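PTS system, nitrogen regulatory IIA protein (Neisseria meningitidis, PDB 2A0J) probably acts in nitrogen regulation as an EIIA protein of the phosphotransferase system, a family that passes phosphoryl groups through a histidine. Local coordinates at residues A[73-83]-A[97-107]; A[123-133]-A[139-147]. All blocks are in the same frame, centred on the assembly; numbering follows the deposited sequence.

Contact 1 of 2, residues A[73-83]-A[97-107]; sequences VKQATGAFIRT and VSLIFILLVPE
Phe80 and Phe101 meet as a non-hydrogen-bonded pair of two antiparallel strands, their side chains crossing at about a right angle. CD2 of Phe101 arrives at the edge of the Phe80 ring, 3.8 Å from Phe80 CD1, while one face of the Phe101 ring lies over the carbonyl oxygen of Ala79. A shared first torsion, CG opposite the backbone N (chi1 -173° in Phe80, -169° in Phe101), carries both rings off the same sheet face, where they meet. Leu99 extends this apolar patch: its CD2 branch lies 4.0 Å from Phe80 CZ and also runs beside the aliphatic stem of Arg82. Glycine suits position 78, because a CB here would point to the Phe80 and Phe101 face, running into Ile102 O and pressing on Phe101 CE1. On the other face, small Ala79 and branched Ile81 fit against Ile100 and Ile102; Ile102 CD1 folds back to 3.7 Å from Ala79 O.

Behind these side chains, paired backbone bonds link Thr77 with Leu104, Ala79 with Ile102 and Ile81 with Ile100, the straightest being Leu104 N to Thr77 O (2.8 Å, 178° at the hydrogen). At the Thr83 and Ser98 end, a water donates to Thr83 O and is hydrogen-bonded to Ser98 OG at 2.6 Å.

Strands 77-83 and 97-106 form the middle of a mixed four-stranded sheet, flanked by strands 13-17 and 63-70. Leu25 and Leu33 of helix 22-33 pack on the Ala79 and Ile81 face, and helix 127-135 lies against Leu99.

Contact 2 of 2, residues A[123-133]-A[139-147]; sequences KFSQKSIRESL and AEEVRAILT
Phe124, whose ring touches Leu146 across the contact, offers its carbonyl oxygen to Arg130 NH1 at 3.0 Å. The bond is nearly straight (172° at the hydrogen), and the oxygen lies in the guanidinium plane; Arg130, in helix 127-135, thus reaches back over the turn at Ser125 and Gln126. Lysine suits position 123 because its long methylene chain reaches over the C-terminal end of helix 139-146. There Lys123 CE comes within 3.4 Å of Leu146 O, and Lys123 NZ stands 3.6 Å from Ile145 O.

Next to the lysine, branched aliphatic residues join the nearly antiparallel segments 127-133 and 139-146. Ile145 slides past Ile129 in the opposite direction, and its CD1 reaches Ser132 CB at 3.7 Å; the small serine gives this methyl room. Leu133 crosses Val142 and Leu146 at about a right angle. Leu146 CD2 lies 3.9 Å from Phe124 CE1 and 4.1 Å from Leu133 CD1, which itself sits at the Phe124 ring edge.

Leu133 packs on Leu99, Leu146 on Phe101 and Val142 on Leu15, so these C-terminal helices cover one sheet face. No hydrogen bond joins the two segments, which cohere through apolar side chains, Phe124 of helix 110-124 included. The Lys123 ammonium near the helix C-terminus would probably add a favourable electrostatic term.

Overall arrangement
The centre of contact 1 lies about 4 Å from the centre of the chain, that of contact 2 about 13 Å; the two centres are about 15 Å apart. Contact 2 lays helices over the sheet face of contact 1 that carries Phe80, Leu99 and Phe101. They meet directly: Phe80 CD2 is 3.7 Å from Val142 CG1, and Leu99 CD1 is 3.5 Å from Leu133 CB. Arg82 NH1 probably hydrogen-bonds Leu133 O at 2.6 Å, a polar link beside this apolar seam. Helix 110-124 follows strand 97-106 in the chain. Leu103 of contact 1 touches His67 on edge strand 63-70, by the family signature probably the phosphoryl-accepting histidine; Phe124 of contact 2 packs on Val63 and Ile65 of that strand.

Contact 1 of 2, residues A[73-83]-A[97-107]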
loop_
_atom_site.group_PDB
_atom_site.type_symbol
_atom_site.label_atom_id
_atom_site.label_comp_id
_atom_site.label_asym_id
_atom_site.label_seq_id
_atom_site.Cartn_x
_atom_site.Cartn_y
_atom_site.Cartn_z
ATOM N N VAL A 73 2.858 -16.759 2.259
ATOM C CA VAL A 73 3.844 -15.678 2.301
ATOM C C VAL A 73 4.794 -15.915 3.479
ATOM O O VAL A 73 4.354 -16.077 4.611
ATOM C CB VAL A 73 3.145 -14.290 2.442
ATOM C CG1 VAL A 73 4.175 -13.154 2.399
ATOM C CG2 VAL A 73 2.131 -14.114 1.318
ATOM N N LYS A 74 6.096 -15.949 3.203
ATOM C CA LYS A 74 7.088 -16.191 4.243
ATOM C C LYS A 74 7.905 -14.962 4.609
ATOM O O LYS A 74 8.651 -14.967 5.588
ATOM C CB LYS A 74 8.024 -17.333 3.833
ATOM C CG LYS A 74 7.311 -18.673 3.700
ATOM C CD LYS A 74 6.480 -18.967 4.948
ATOM C CE LYS A 74 5.602 -20.194 4.777
ATOM N NZ LYS A 74 4.672 -20.352 5.931
ATOM N N GLN A 75 7.766 -13.909 3.818
ATOM C CA GLN A 75 8.476 -12.675 4.084
ATOM C C GLN A 75 7.602 -11.518 3.655
ATOM O O GLN A 75 7.037 -11.529 2.567
ATOM C CB GLN A 75 9.808 -12.635 3.331
ATOM C CG GLN A 75 10.573 -11.337 3.538
ATOM C CD GLN A 75 11.959 -11.369 2.931
ATOM O OE1 GLN A 75 12.127 -11.711 1.760
ATOM N NE2 GLN A 75 12.962 -11.004 3.723
ATOM N N ALA A 76 7.481 -10.526 4.524
ATOM C CA ALA A 76 6.671 -9.358 4.227
ATOM C C ALA A 76 7.119 -8.678 2.937
ATOM O O ALA A 76 8.299 -8.662 2.597
ATOM C CB ALA A 76 6.741 -8.374 5.382
ATOM N N THR A 77 6.162 -8.115 2.217
ATOM C CA THR A 77 6.461 -7.425 0.978
ATOM C C THR A 77 5.453 -6.292 0.823
ATOM O O THR A 77 4.316 -6.398 1.293
ATOM C CB THR A 77 6.369 -8.388 -0.224
ATOM O OG1 THR A 77 6.816 -7.716 -1.407
ATOM C CG2 THR A 77 4.933 -8.882 -0.412
ATOM N N GLY A 78 5.874 -5.203 0.187
ATOM C CA GLY A 78 4.980 -4.075 0.004
ATOM C C GLY A 78 5.183 -3.325 -1.297
ATOM O O GLY A 78 6.034 -3.680 -2.114
ATOM N N ALA A 79 4.385 -2.282 -1.493
ATOM C CA ALA A 79 4.472 -1.460 -2.692
ATOM C C ALA A 79 3.862 -0.104 -2.387
ATOM O O ALA A 79 3.124 0.049 -1.412
ATOM C CB ALA A 79 3.725 -2.116 -3.845
ATOM N N PHE A 80 4.175 0.884 -3.218
ATOM C CA PHE A 80 3.623 2.212 -3.022
ATOM C C PHE A 80 3.115 2.736 -4.358
ATOM O O PHE A 80 3.802 2.616 -5.373
ATOM C CB PHE A 80 4.681 3.163 -2.461
ATOM C CG PHE A 80 4.133 4.505 -2.087
ATOM C CD1 PHE A 80 3.386 4.660 -0.921
ATOM C CD2 PHE A 80 4.308 5.603 -2.925
ATOM C CE1 PHE A 80 2.815 5.891 -0.594
ATOM C CE2 PHE A 80 3.741 6.840 -2.607
ATOM C CZ PHE A 80 2.991 6.983 -1.437
ATOM N N ILE A 81 1.914 3.312 -4.349
ATOM C CA ILE A 81 1.311 3.855 -5.564
ATOM C C ILE A 81 0.809 5.288 -5.435
ATOM O O ILE A 81 0.104 5.627 -4.485
ATOM C CB ILE A 81 0.109 3.019 -6.028
ATOM C CG1 ILE A 81 0.541 1.583 -6.316
ATOM C CG2 ILE A 81 -0.514 3.667 -7.262
ATOM C CD1 ILE A 81 -0.588 0.702 -6.845
ATOM N N ARG A 82 1.174 6.115 -6.413
ATOM C CA ARG A 82 0.752 7.514 -6.481
ATOM C C ARG A 82 -0.108 7.590 -7.742
ATOM O O ARG A 82 0.388 7.399 -8.856
ATOM C CB ARG A 82 1.960 8.446 -6.622
ATOM C CG ARG A 82 1.974 9.628 -5.658
ATOM C CD ARG A 82 1.844 10.956 -6.376
ATOM N NE ARG A 82 2.877 11.126 -7.399
ATOM C CZ ARG A 82 4.095 11.604 -7.179
ATOM N NH1 ARG A 82 4.464 11.977 -5.966
ATOM N NH2 ARG A 82 4.945 11.710 -8.181
ATOM N N THR A 83 -1.400 7.846 -7.555
ATOM C CA THR A 83 -2.341 7.916 -8.665
ATOM C C THR A 83 -2.297 9.254 -9.409
ATOM O O THR A 83 -2.026 10.297 -8.819
ATOM C CB THR A 83 -3.786 7.642 -8.161
ATOM O OG1 THR A 83 -4.114 8.558 -7.105
ATOM C CG2 THR A 83 -3.903 6.202 -7.627
ATOM N N VAL A 97 -8.605 8.858 -2.628
ATOM C CA VAL A 97 -7.192 8.686 -2.272
ATOM C C VAL A 97 -6.203 8.710 -3.439
ATOM O O VAL A 97 -6.503 8.238 -4.542
ATOM C CB VAL A 97 -6.977 7.364 -1.494
ATOM C CG1 VAL A 97 -8.033 7.226 -0.407
ATOM C CG2 VAL A 97 -7.014 6.190 -2.448
ATOM N N SER A 98 -5.010 9.243 -3.182
ATOM C CA SER A 98 -3.974 9.325 -4.214
ATOM C C SER A 98 -2.672 8.667 -3.771
ATOM O O SER A 98 -1.753 8.476 -4.571
ATOM C CB SER A 98 -3.704 10.788 -4.590
ATOM O OG SER A 98 -4.789 11.347 -5.318
ATOM N N LEU A 99 -2.594 8.328 -2.491
ATOM C CA LEU A 99 -1.404 7.688 -1.949
ATOM C C LEU A 99 -1.760 6.324 -1.362
ATOM O O LEU A 99 -2.437 6.233 -0.339
ATOM C CB LEU A 99 -0.769 8.593 -0.896
ATOM C CG LEU A 99 -0.368 9.961 -1.463
ATOM C CD1 LEU A 99 0.455 10.736 -0.445
ATOM C CD2 LEU A 99 0.426 9.769 -2.744
ATOM N N ILE A 100 -1.299 5.265 -2.019
ATOM C CA ILE A 100 -1.604 3.908 -1.575
ATOM C C ILE A 100 -0.384 3.043 -1.223
ATOM O O ILE A 100 0.493 2.815 -2.059
ATOM C CB ILE A 100 -2.447 3.137 -2.656
ATOM C CG1 ILE A 100 -3.660 3.970 -3.094
ATOM C CG2 ILE A 100 -2.934 1.801 -2.097
ATOM C CD1 ILE A 100 -3.351 5.041 -4.120
ATOM N N PHE A 101 -0.333 2.567 0.020
ATOM C CA PHE A 101 0.749 1.687 0.452
ATOM C C PHE A 101 0.147 0.291 0.710
ATOM O O PHE A 101 -0.709 0.130 1.580
ATOM C CB PHE A 101 1.424 2.227 1.724
ATOM C CG PHE A 101 2.709 1.519 2.074
ATOM C CD1 PHE A 101 2.698 0.197 2.520
ATOM C CD2 PHE A 101 3.935 2.155 1.902
ATOM C CE1 PHE A 101 3.889 -0.485 2.786
ATOM C CE2 PHE A 101 5.138 1.482 2.165
ATOM C CZ PHE A 101 5.112 0.161 2.606
ATOM N N ILE A 102 0.583 -0.707 -0.060
ATOM C CA ILE A 102 0.070 -2.071 0.096
ATOM C C ILE A 102 1.072 -2.942 0.826
ATOM O O ILE A 102 2.268 -2.863 0.570
ATOM C CB ILE A 102 -0.223 -2.752 -1.261
ATOM C CG1 ILE A 102 -1.007 -1.813 -2.180
ATOM C CG2 ILE A 102 -1.005 -4.036 -1.030
ATOM C CD1 ILE A 102 -0.140 -0.783 -2.903
ATOM N N LEU A 103 0.579 -3.776 1.733
ATOM C CA LEU A 103 1.438 -4.671 2.498
ATOM C C LEU A 103 0.903 -6.098 2.560
ATOM O O LEU A 103 -0.251 -6.314 2.929
ATOM C CB LEU A 103 1.607 -4.158 3.928
ATOM C CG LEU A 103 2.521 -5.043 4.785
ATOM C CD1 LEU A 103 3.939 -4.969 4.239
ATOM C CD2 LEU A 103 2.494 -4.606 6.234
ATOM N N LEU A 104 1.750 -7.060 2.198
ATOM C CA LEU A 104 1.402 -8.485 2.248
ATOM C C LEU A 104 2.313 -9.132 3.302
ATOM O O LEU A 104 3.539 -9.126 3.162
ATOM C CB LEU A 104 1.644 -9.157 0.899
ATOM C CG LEU A 104 0.462 -9.778 0.161
ATOM C CD1 LEU A 104 1.028 -10.676 -0.939
ATOM C CD2 LEU A 104 -0.427 -10.589 1.108
ATOM N N VAL A 105 1.723 -9.702 4.347
ATOM C CA VAL A 105 2.524 -10.301 5.404
ATOM C C VAL A 105 2.304 -11.792 5.638
ATOM O O VAL A 105 1.229 -12.329 5.369
ATOM C CB VAL A 105 2.289 -9.556 6.745
ATOM C CG1 VAL A 105 2.681 -8.098 6.596
ATOM C CG2 VAL A 105 0.822 -9.658 7.166
ATOM N N PRO A 106 3.343 -12.492 6.114
ATOM C CA PRO A 106 3.179 -13.926 6.373
ATOM C C PRO A 106 2.244 -14.086 7.572
ATOM O O PRO A 106 1.986 -13.124 8.295
ATOM C CB PRO A 106 4.608 -14.395 6.671
ATOM C CG PRO A 106 5.288 -13.158 7.190
ATOM C CD PRO A 106 4.749 -12.083 6.278
ATOM N N GLU A 107 1.724 -15.287 7.781
ATOM C CA GLU A 107 0.835 -15.511 8.907
ATOM C C GLU A 107 1.645 -16.074 10.075
ATOM O O GLU A 107 1.678 -17.288 10.273
ATOM C CB GLU A 107 -0.268 -16.494 8.511
ATOM C CG GLU A 107 -1.587 -16.277 9.240
ATOM C CD GLU A 107 -2.557 -17.427 9.054
ATOM O OE1 GLU A 107 -3.747 -17.262 9.396
ATOM O OE2 GLU A 107 -2.130 -18.503 8.577
HETATM O O HOH W 1 -3.928 11.953 -7.676
#

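Contact 2 of 2, residues A[123-133]-A[139-147]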
loop_
_atom_site.group_PDB
_atom_site.type_symbol
_atom_site.label_atom_id
_atom_site.label_comp_id
_atom_site.label_asym_id
_atom_site.label_seq_id
_atom_site.Cartn_x
_atom_site.Cartn_y
_atom_site.Cartn_z
ATOM N N LYS A 123 3.259 8.515 9.915
ATOM C CA LYS A 123 3.825 9.383 8.894
ATOM C C LYS A 123 2.742 10.050 8.067
ATOM O O LYS A 123 2.815 11.251 7.782
ATOM C CB LYS A 123 4.744 8.599 7.959
ATOM C CG LYS A 123 6.018 8.097 8.590
ATOM C CD LYS A 123 6.957 7.554 7.528
ATOM C CE LYS A 123 8.346 7.255 8.094
ATOM N NZ LYS A 123 9.050 8.480 8.571
ATOM N N PHE A 124 1.739 9.263 7.686
ATOM C CA PHE A 124 0.633 9.746 6.866
ATOM C C PHE A 124 -0.304 10.730 7.563
ATOM O O PHE A 124 -1.065 11.448 6.905
ATOM C CB PHE A 124 -0.175 8.560 6.325
ATOM C CG PHE A 124 0.612 7.655 5.417
ATOM C CD1 PHE A 124 1.524 8.180 4.507
ATOM C CD2 PHE A 124 0.431 6.278 5.460
ATOM C CE1 PHE A 124 2.248 7.346 3.649
ATOM C CE2 PHE A 124 1.150 5.431 4.605
ATOM C CZ PHE A 124 2.059 5.966 3.699
ATOM N N SER A 125 -0.254 10.776 8.888
ATOM C CA SER A 125 -1.114 11.694 9.627
ATOM C C SER A 125 -0.553 13.107 9.590
ATOM O O SER A 125 -1.225 14.055 9.995
ATOM C CB SER A 125 -1.259 11.239 11.080
ATOM O OG SER A 125 0.004 11.185 11.724
ATOM N N GLN A 126 0.676 13.241 9.098
ATOM C CA GLN A 126 1.341 14.540 9.018
ATOM C C GLN A 126 1.120 15.202 7.676
ATOM O O GLN A 126 1.464 14.645 6.631
ATOM C CB GLN A 126 2.838 14.384 9.255
ATOM C CG GLN A 126 3.190 13.838 10.615
ATOM C CD GLN A 126 4.681 13.810 10.828
ATOM O OE1 GLN A 126 5.364 14.815 10.614
ATOM N NE2 GLN A 126 5.202 12.663 11.254
ATOM N N LYS A 127 0.560 16.407 7.712
ATOM C CA LYS A 127 0.262 17.145 6.497
ATOM C C LYS A 127 1.460 17.347 5.571
ATOM O O LYS A 127 1.361 17.132 4.361
ATOM C CB LYS A 127 -0.351 18.504 6.845
ATOM C CG LYS A 127 -0.813 19.277 5.620
ATOM C CD LYS A 127 -1.652 20.477 5.989
ATOM C CE LYS A 127 -2.129 21.192 4.740
ATOM N NZ LYS A 127 -2.891 20.276 3.849
ATOM N N SER A 128 2.590 17.758 6.135
ATOM C CA SER A 128 3.784 17.998 5.335
ATOM C C SER A 128 4.339 16.732 4.683
ATOM O O SER A 128 4.924 16.805 3.610
ATOM C CB SER A 128 4.858 18.676 6.190
ATOM O OG SER A 128 5.041 17.984 7.405
ATOM N N ILE A 129 4.162 15.577 5.320
ATOM C CA ILE A 129 4.643 14.329 4.739
ATOM C C ILE A 129 3.783 13.943 3.538
ATOM O O ILE A 129 4.299 13.494 2.512
ATOM C CB ILE A 129 4.613 13.167 5.751
ATOM C CG1 ILE A 129 5.720 13.356 6.794
ATOM C CG2 ILE A 129 4.778 11.832 5.009
ATOM C CD1 ILE A 129 5.729 12.297 7.884
ATOM N N ARG A 130 2.471 14.118 3.670
ATOM C CA ARG A 130 1.555 13.798 2.580
ATOM C C ARG A 130 1.779 14.760 1.418
ATOM O O ARG A 130 1.697 14.374 0.249
ATOM C CB ARG A 130 0.096 13.892 3.044
ATOM C CG ARG A 130 -0.295 12.924 4.153
ATOM C CD ARG A 130 -1.808 12.908 4.335
ATOM N NE ARG A 130 -2.367 14.247 4.501
ATOM C CZ ARG A 130 -2.650 14.810 5.672
ATOM N NH1 ARG A 130 -2.431 14.156 6.809
ATOM N NH2 ARG A 130 -3.158 16.035 5.704
ATOM N N GLU A 131 2.059 16.018 1.747
ATOM C CA GLU A 131 2.304 17.031 0.730
ATOM C C GLU A 131 3.557 16.714 -0.077
ATOM O O GLU A 131 3.578 16.917 -1.289
ATOM C CB GLU A 131 2.424 18.414 1.375
ATOM C CG GLU A 131 1.083 19.050 1.700
ATOM C CD GLU A 131 1.219 20.373 2.424
ATOM O OE1 GLU A 131 0.207 21.098 2.530
ATOM O OE2 GLU A 131 2.334 20.683 2.894
ATOM N N SER A 132 4.595 16.215 0.594
ATOM C CA SER A 132 5.840 15.854 -0.079
ATOM C C SER A 132 5.618 14.662 -1.005
ATOM O O SER A 132 6.042 14.680 -2.164
ATOM C CB SER A 132 6.925 15.501 0.941
ATOM O OG SER A 132 7.411 16.659 1.583
ATOM N N LEU A 133 4.953 13.630 -0.484
ATOM C CA LEU A 133 4.663 12.423 -1.254
ATOM C C LEU A 133 3.841 12.739 -2.497
ATOM O O LEU A 133 3.828 11.959 -3.451
ATOM C CB LEU A 133 3.936 11.388 -0.381
ATOM C CG LEU A 133 4.833 10.714 0.669
ATOM C CD1 LEU A 133 3.997 10.012 1.709
ATOM C CD2 LEU A 133 5.775 9.732 -0.011
ATOM N N ALA A 139 11.313 8.202 -7.307
ATOM C CA ALA A 139 10.902 7.138 -6.402
ATOM C C ALA A 139 11.860 7.099 -5.216
ATOM O O ALA A 139 11.474 6.719 -4.112
ATOM C CB ALA A 139 10.906 5.798 -7.132
ATOM N N GLU A 140 13.111 7.490 -5.454
ATOM C CA GLU A 140 14.116 7.516 -4.394
ATOM C C GLU A 140 13.673 8.490 -3.299
ATOM O O GLU A 140 13.837 8.214 -2.112
ATOM C CB GLU A 140 15.498 7.924 -4.940
ATOM C CG GLU A 140 15.516 8.507 -6.358
ATOM C CD GLU A 140 15.463 7.451 -7.462
ATOM O OE1 GLU A 140 14.494 7.475 -8.248
ATOM O OE2 GLU A 140 16.395 6.608 -7.548
ATOM N N GLU A 141 13.110 9.628 -3.699
ATOM C CA GLU A 141 12.611 10.608 -2.737
ATOM C C GLU A 141 11.468 9.967 -1.942
ATOM O O GLU A 141 11.358 10.157 -0.726
ATOM C CB GLU A 141 12.101 11.862 -3.456
ATOM C CG GLU A 141 13.193 12.697 -4.108
ATOM C CD GLU A 141 12.650 13.697 -5.113
ATOM O OE1 GLU A 141 12.095 13.259 -6.143
ATOM O OE2 GLU A 141 12.777 14.919 -4.878
ATOM N N VAL A 142 10.614 9.210 -2.631
ATOM C CA VAL A 142 9.510 8.535 -1.957
ATOM C C VAL A 142 10.039 7.609 -0.861
ATOM O O VAL A 142 9.529 7.613 0.261
ATOM C CB VAL A 142 8.669 7.710 -2.947
ATOM C CG1 VAL A 142 7.665 6.853 -2.198
ATOM C CG2 VAL A 142 7.952 8.646 -3.905
ATOM N N ARG A 143 11.062 6.822 -1.187
ATOM C CA ARG A 143 11.653 5.908 -0.215
ATOM C C ARG A 143 12.259 6.671 0.952
ATOM O O ARG A 143 12.052 6.312 2.109
ATOM C CB ARG A 143 12.746 5.044 -0.859
ATOM C CG ARG A 143 12.237 3.925 -1.746
ATOM C CD ARG A 143 13.371 3.027 -2.236
ATOM N NE ARG A 143 13.977 2.223 -1.175
ATOM C CZ ARG A 143 15.012 2.604 -0.438
ATOM N NH1 ARG A 143 15.577 3.785 -0.638
ATOM N NH2 ARG A 143 15.481 1.796 0.504
ATOM N N ALA A 144 13.015 7.718 0.638
ATOM C CA ALA A 144 13.663 8.534 1.655
ATOM C C ALA A 144 12.635 9.050 2.652
ATOM O O ALA A 144 12.871 9.040 3.860
ATOM C CB ALA A 144 14.405 9.707 1.000
ATOM N N ILE A 145 11.493 9.501 2.147
ATOM C CA ILE A 145 10.446 10.008 3.020
ATOM C C ILE A 145 9.814 8.877 3.834
ATOM O O ILE A 145 9.660 8.989 5.047
ATOM C CB ILE A 145 9.343 10.728 2.212
ATOM C CG1 ILE A 145 9.943 11.933 1.481
ATOM C CG2 ILE A 145 8.211 11.156 3.145
ATOM C CD1 ILE A 145 9.026 12.545 0.437
ATOM N N LEU A 146 9.464 7.780 3.173
ATOM C CA LEU A 146 8.838 6.664 3.867
ATOM C C LEU A 146 9.753 5.949 4.858
ATOM O O LEU A 146 9.293 5.116 5.635
ATOM C CB LEU A 146 8.284 5.658 2.858
ATOM C CG LEU A 146 7.150 6.151 1.958
ATOM C CD1 LEU A 146 6.689 5.024 1.043
ATOM C CD2 LEU A 146 6.002 6.644 2.811
ATOM N N THR A 147 11.042 6.270 4.837
ATOM C CA THR A 147 11.990 5.641 5.755
ATOM C C THR A 147 12.667 6.687 6.643
ATOM O O THR A 147 13.446 6.291 7.530
ATOM C CB THR A 147 13.076 4.861 4.988
ATOM O OG1 THR A 147 12.457 3.979 4.048
ATOM C CG2 THR A 147 13.916 4.037 5.945
#